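Local coordinates for stress-induced-phosphoprotein 1 (PDB 4GCN), which is a co-chaperone that forms a complex with Hsp70 and Hsp90, binds the C-terminal MEEVD peptide of Hsp90 and inhibits its ATPase activity, at residues 8-19 and 43-54. Residues are numbered along the deposited sequence; the frame is centred on the assembly and turned at random. Where two conformers were deposited one is given.
Sequences AIAEKDLGNAAY and TFYNNKAAVYFE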
loop_
_atom_site.group_PDB
_atom_site.type_symbol
_atom_site.label_atom_id
_atom_site.label_comp_id
_atom_site.label_asym_id
_atom_site.label_seq_id
_atom_site.Cartn_x
_atom_site.Cartn_y
_atom_site.Cartn_z
ATOM N N ALA A 8 6.425 -15.565 -7.297
ATOM C CA ALA A 8 5.561 -14.543 -6.775
ATOM C C ALA A 8 5.677 -13.260 -7.572
ATOM O O ALA A 8 4.668 -12.603 -7.868
ATOM C CB ALA A 8 5.856 -14.290 -5.298
ATOM N N ILE A 9 6.900 -12.869 -7.861
ATOM C CA ILE A 9 7.120 -11.676 -8.649
ATOM C C ILE A 9 6.444 -11.783 -10.029
ATOM O O ILE A 9 5.985 -10.808 -10.547
ATOM C CB ILE A 9 8.644 -11.398 -8.746
ATOM C CG1 ILE A 9 9.153 -10.907 -7.395
ATOM C CG2 ILE A 9 8.935 -10.353 -9.807
ATOM C CD1 ILE A 9 10.641 -10.631 -7.337
ATOM N N ALA A 10 6.491 -12.962 -10.664
ATOM C CA ALA A 10 5.921 -13.168 -11.971
ATOM C C ALA A 10 4.396 -12.953 -11.870
ATOM O O ALA A 10 3.812 -12.302 -12.711
ATOM C CB ALA A 10 6.261 -14.582 -12.519
ATOM N N GLU A 11 3.761 -13.472 -10.837
ATOM C CA GLU A 11 2.357 -13.168 -10.604
ATOM C C GLU A 11 2.059 -11.668 -10.396
ATOM O O GLU A 11 1.078 -11.155 -10.928
ATOM C CB GLU A 11 1.816 -13.970 -9.425
ATOM C CG GLU A 11 1.488 -15.434 -9.764
ATOM C CD GLU A 11 0.278 -15.567 -10.709
ATOM O OE1 GLU A 11 -0.577 -14.671 -10.840
ATOM O OE2 GLU A 11 0.186 -16.583 -11.350
ATOM N N LYS A 12 2.940 -10.972 -9.685
ATOM C CA LYS A 12 2.798 -9.536 -9.495
ATOM C C LYS A 12 2.798 -8.821 -10.850
ATOM O O LYS A 12 2.031 -7.885 -11.063
ATOM C CB LYS A 12 3.941 -9.001 -8.613
ATOM C CG LYS A 12 3.945 -7.491 -8.379
ATOM C CD LYS A 12 5.340 -6.971 -8.136
ATOM C CE LYS A 12 6.114 -7.059 -9.425
ATOM N NZ LYS A 12 7.233 -6.148 -9.373
ATOM N N ASP A 13 3.680 -9.243 -11.716
ATOM C CA ASP A 13 3.805 -8.617 -13.038
ATOM C C ASP A 13 2.504 -8.837 -13.838
ATOM O O ASP A 13 2.018 -7.941 -14.563
ATOM C CB ASP A 13 5.057 -9.124 -13.739
ATOM C CG ASP A 13 6.328 -8.558 -13.139
ATOM O OD1 ASP A 13 6.273 -7.590 -12.343
ATOM O OD2 ASP A 13 7.389 -9.087 -13.445
ATOM N N LEU A 14 1.900 -10.012 -13.677
ATOM C CA LEU A 14 0.611 -10.295 -14.307
ATOM C C LEU A 14 -0.473 -9.421 -13.678
ATOM O O LEU A 14 -1.388 -8.896 -14.355
ATOM C CB LEU A 14 0.228 -11.795 -14.165
ATOM C CG LEU A 14 1.176 -12.802 -14.857
ATOM C CD1 LEU A 14 0.659 -14.234 -14.736
ATOM C CD2 LEU A 14 1.360 -12.485 -16.328
ATOM N N GLY A 15 -0.451 -9.315 -12.371
ATOM C CA GLY A 15 -1.363 -8.361 -11.700
ATOM C C GLY A 15 -1.249 -6.902 -12.202
ATOM O O GLY A 15 -2.288 -6.213 -12.395
ATOM N N ASN A 16 -0.006 -6.417 -12.400
ATOM C CA ASN A 16 0.244 -5.066 -12.872
ATOM C C ASN A 16 -0.336 -4.916 -14.259
ATOM O O ASN A 16 -0.878 -3.906 -14.575
ATOM C CB ASN A 16 1.737 -4.721 -12.945
ATOM C CG ASN A 16 2.451 -4.604 -11.586
ATOM O OD1 ASN A 16 3.705 -4.501 -11.572
ATOM N ND2 ASN A 16 1.749 -4.659 -10.471
ATOM N N ALA A 17 -0.225 -5.926 -15.103
ATOM C CA ALA A 17 -0.751 -5.805 -16.474
ATOM C C ALA A 17 -2.299 -5.679 -16.489
ATOM O O ALA A 17 -2.846 -4.927 -17.283
ATOM C CB ALA A 17 -0.259 -6.957 -17.394
ATOM N N ALA A 18 -2.983 -6.423 -15.615
ATOM C CA ALA A 18 -4.426 -6.266 -15.436
ATOM C C ALA A 18 -4.732 -4.869 -14.847
ATOM O O ALA A 18 -5.667 -4.203 -15.250
ATOM C CB ALA A 18 -4.968 -7.351 -14.522
ATOM N N TYR A 19 -3.954 -4.470 -13.849
ATOM C CA TYR A 19 -4.172 -3.213 -13.167
ATOM C C TYR A 19 -4.076 -2.066 -14.120
ATOM O O TYR A 19 -4.910 -1.168 -14.066
ATOM C CB TYR A 19 -3.175 -3.019 -12.045
ATOM C CG TYR A 19 -3.259 -1.683 -11.314
ATOM C CD1 TYR A 19 -4.434 -1.260 -10.705
ATOM C CD2 TYR A 19 -2.140 -0.862 -11.194
ATOM C CE1 TYR A 19 -4.507 -0.048 -10.004
ATOM C CE2 TYR A 19 -2.210 0.333 -10.467
ATOM C CZ TYR A 19 -3.394 0.730 -9.898
ATOM O OH TYR A 19 -3.466 1.915 -9.249
ATOM N N THR A 43 5.720 -5.338 -1.495
ATOM C CA THR A 43 5.235 -4.792 -2.765
ATOM C C THR A 43 3.815 -5.312 -3.076
ATOM O O THR A 43 2.987 -4.570 -3.580
ATOM C CB THR A 43 6.132 -5.225 -3.925
ATOM O OG1 THR A 43 7.462 -4.790 -3.669
ATOM C CG2 THR A 43 5.668 -4.634 -5.251
ATOM N N PHE A 44 3.529 -6.552 -2.713
ATOM C CA PHE A 44 2.214 -7.143 -3.107
ATOM C C PHE A 44 1.079 -6.495 -2.334
ATOM O O PHE A 44 -0.053 -6.347 -2.856
ATOM C CB PHE A 44 2.183 -8.658 -2.925
ATOM C CG PHE A 44 3.331 -9.402 -3.545
ATOM C CD1 PHE A 44 4.030 -8.904 -4.664
ATOM C CD2 PHE A 44 3.736 -10.621 -3.004
ATOM C CE1 PHE A 44 5.103 -9.600 -5.192
ATOM C CE2 PHE A 44 4.779 -11.314 -3.528
ATOM C CZ PHE A 44 5.494 -10.801 -4.602
ATOM N N TYR A 45 1.357 -6.192 -1.065
ATOM C CA TYR A 45 0.384 -5.548 -0.164
ATOM C C TYR A 45 0.123 -4.107 -0.544
ATOM O O TYR A 45 -1.075 -3.693 -0.671
ATOM C CB TYR A 45 0.810 -5.695 1.286
ATOM C CG TYR A 45 0.985 -7.109 1.704
ATOM C CD1 TYR A 45 -0.090 -7.870 2.161
ATOM C CD2 TYR A 45 2.215 -7.703 1.696
ATOM C CE1 TYR A 45 0.073 -9.173 2.597
ATOM C CE2 TYR A 45 2.374 -9.002 2.129
ATOM C CZ TYR A 45 1.289 -9.738 2.570
ATOM O OH TYR A 45 1.445 -11.023 2.977
ATOM N N ASN A 46 1.174 -3.415 -0.967
ATOM C CA ASN A 46 1.019 -2.081 -1.455
ATOM C C ASN A 46 0.277 -2.107 -2.789
ATOM O O ASN A 46 -0.547 -1.227 -3.010
ATOM C CB ASN A 46 2.342 -1.310 -1.636
ATOM C CG ASN A 46 2.970 -0.818 -0.316
ATOM O OD1 ASN A 46 2.273 -0.606 0.664
ATOM N ND2 ASN A 46 4.318 -0.611 -0.313
ATOM N N ASN A 47 0.574 -3.074 -3.683
ATOM C CA ASN A 47 -0.106 -3.066 -4.995
ATOM C C ASN A 47 -1.583 -3.392 -4.807
ATOM O O ASN A 47 -2.417 -2.781 -5.405
ATOM C CB ASN A 47 0.544 -4.065 -5.952
ATOM C CG ASN A 47 1.884 -3.601 -6.500
ATOM O OD1 ASN A 47 2.388 -4.211 -7.414
ATOM N ND2 ASN A 47 2.446 -2.552 -5.973
ATOM N N LYS A 48 -1.940 -4.286 -3.889
ATOM C CA LYS A 48 -3.338 -4.558 -3.622
ATOM C C LYS A 48 -4.080 -3.333 -3.040
ATOM O O LYS A 48 -5.200 -3.047 -3.434
ATOM C CB LYS A 48 -3.511 -5.669 -2.618
ATOM C CG LYS A 48 -3.512 -7.027 -3.263
ATOM C CD LYS A 48 -4.145 -8.071 -2.406
ATOM C CE LYS A 48 -5.634 -7.952 -2.138
ATOM N NZ LYS A 48 -6.592 -8.723 -2.989
ATOM N N ALA A 49 -3.402 -2.592 -2.177
ATOM C CA ALA A 49 -3.918 -1.327 -1.629
ATOM C C ALA A 49 -4.232 -0.315 -2.703
ATOM O O ALA A 49 -5.263 0.333 -2.673
ATOM C CB ALA A 49 -2.949 -0.779 -0.552
ATOM N N ALA A 50 -3.336 -0.201 -3.676
ATOM C CA ALA A 50 -3.505 0.691 -4.784
ATOM C C ALA A 50 -4.724 0.321 -5.620
ATOM O O ALA A 50 -5.482 1.196 -6.052
ATOM C CB ALA A 50 -2.258 0.683 -5.627
ATOM N N VAL A 51 -4.932 -0.957 -5.862
ATOM C CA VAL A 51 -6.131 -1.403 -6.565
ATOM C C VAL A 51 -7.373 -1.022 -5.773
ATOM O O VAL A 51 -8.299 -0.446 -6.339
ATOM C CB VAL A 51 -6.141 -2.908 -6.834
ATOM C CG1 VAL A 51 -7.405 -3.282 -7.605
ATOM C CG2 VAL A 51 -4.881 -3.298 -7.603
ATOM N N TYR A 52 -7.402 -1.352 -4.473
ATOM C CA TYR A 52 -8.558 -1.024 -3.650
ATOM C C TYR A 52 -8.879 0.461 -3.656
ATOM O O TYR A 52 -10.017 0.819 -3.732
ATOM C CB TYR A 52 -8.421 -1.504 -2.203
ATOM C CG TYR A 52 -8.587 -2.993 -1.985
ATOM C CD1 TYR A 52 -9.697 -3.688 -2.509
ATOM C CD2 TYR A 52 -7.644 -3.717 -1.263
ATOM C CE1 TYR A 52 -9.891 -5.036 -2.246
ATOM C CE2 TYR A 52 -7.800 -5.057 -1.037
ATOM C CZ TYR A 52 -8.894 -5.712 -1.550
ATOM O OH TYR A 52 -8.988 -7.045 -1.348
ATOM N N PHE A 53 -7.866 1.299 -3.635
ATOM C CA PHE A 53 -8.056 2.723 -3.633
ATOM C C PHE A 53 -8.737 3.173 -4.931
ATOM O O PHE A 53 -9.688 3.955 -4.865
ATOM C CB PHE A 53 -6.687 3.431 -3.486
ATOM C CG PHE A 53 -6.782 4.903 -3.279
ATOM C CD1 PHE A 53 -6.772 5.414 -2.008
ATOM C CD2 PHE A 53 -6.869 5.758 -4.358
ATOM C CE1 PHE A 53 -6.859 6.769 -1.807
ATOM C CE2 PHE A 53 -6.959 7.110 -4.182
ATOM C CZ PHE A 53 -6.959 7.615 -2.897
ATOM N N GLU A 54 -8.295 2.644 -6.071
ATOM C CA GLU A 54 -8.929 3.012 -7.373
ATOM C C GLU A 54 -10.343 2.494 -7.477
ATOM O O GLU A 54 -11.142 3.144 -8.135
ATOM C CB GLU A 54 -8.117 2.641 -8.639
ATOM C CG GLU A 54 -8.595 3.393 -9.889
ATOM C CD GLU A 54 -7.622 3.430 -11.064
ATOM O OE1 GLU A 54 -6.432 3.142 -10.855
ATOM O OE2 GLU A 54 -8.036 3.774 -12.226
HETATM O O HOH W 1 5.090 -3.341 -8.744
HETATM O O HOH W 2 -5.009 1.699 -13.086
HETATM O O HOH W 3 -4.055 3.619 -11.215
#
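F44 of helix 42-54 packs against A8 and K12 of helix 3-20. Its ring atom CZ meets A8 CB at 3.6 Å, and its CE1 meets K12 CB at 3.7 Å. CD of K12 lies at the ring edge, in plane. Chi1 of F44 is -51°, which sets CG opposite the carbonyl carbon and swings the ring toward helix 3-20. A34 and I35 of helix 24-37 also touch the F44 side chain. With F44 replaced by an alanine, a gap is likely to open beside A8, and the aliphatic part of K12 would probably lose its aromatic neighbour. K12 CD also packs on T43 CG2. The K12 chain bends at chi3, and NZ pairs with D13 OD1 of its own helix in a salt bridge.

At the second apolar patch, Y19 CD1 rests 3.7 Å from V51 CG2. The two side chains run past each other in opposite directions.

One direct hydrogen bond joins the two segments, from N16 ND2 to N47 OD1 (3.2 Å, N-H...O 156°). The acceptor lies in the amide plane of N16, but the donor sits above the carbonyl plane of N47. N16 ND2 is also bonded to Y31 OH. A water donates to N47 OD1 and, weakly, to N16 OD1.

In the conformer given for E54, one water donates to both Y19 O and E54 OE1. In this conformer E54 OE2 pairs with K22 in a salt bridge.

The segment axes run nearly parallel, 16° apart and 11.1 Å at closest approach. This is the packing of equivalent first helices in successive tetratricopeptide repeats, here the predicted repeats TPR 1 and TPR 2 of the N-terminal TPR domain.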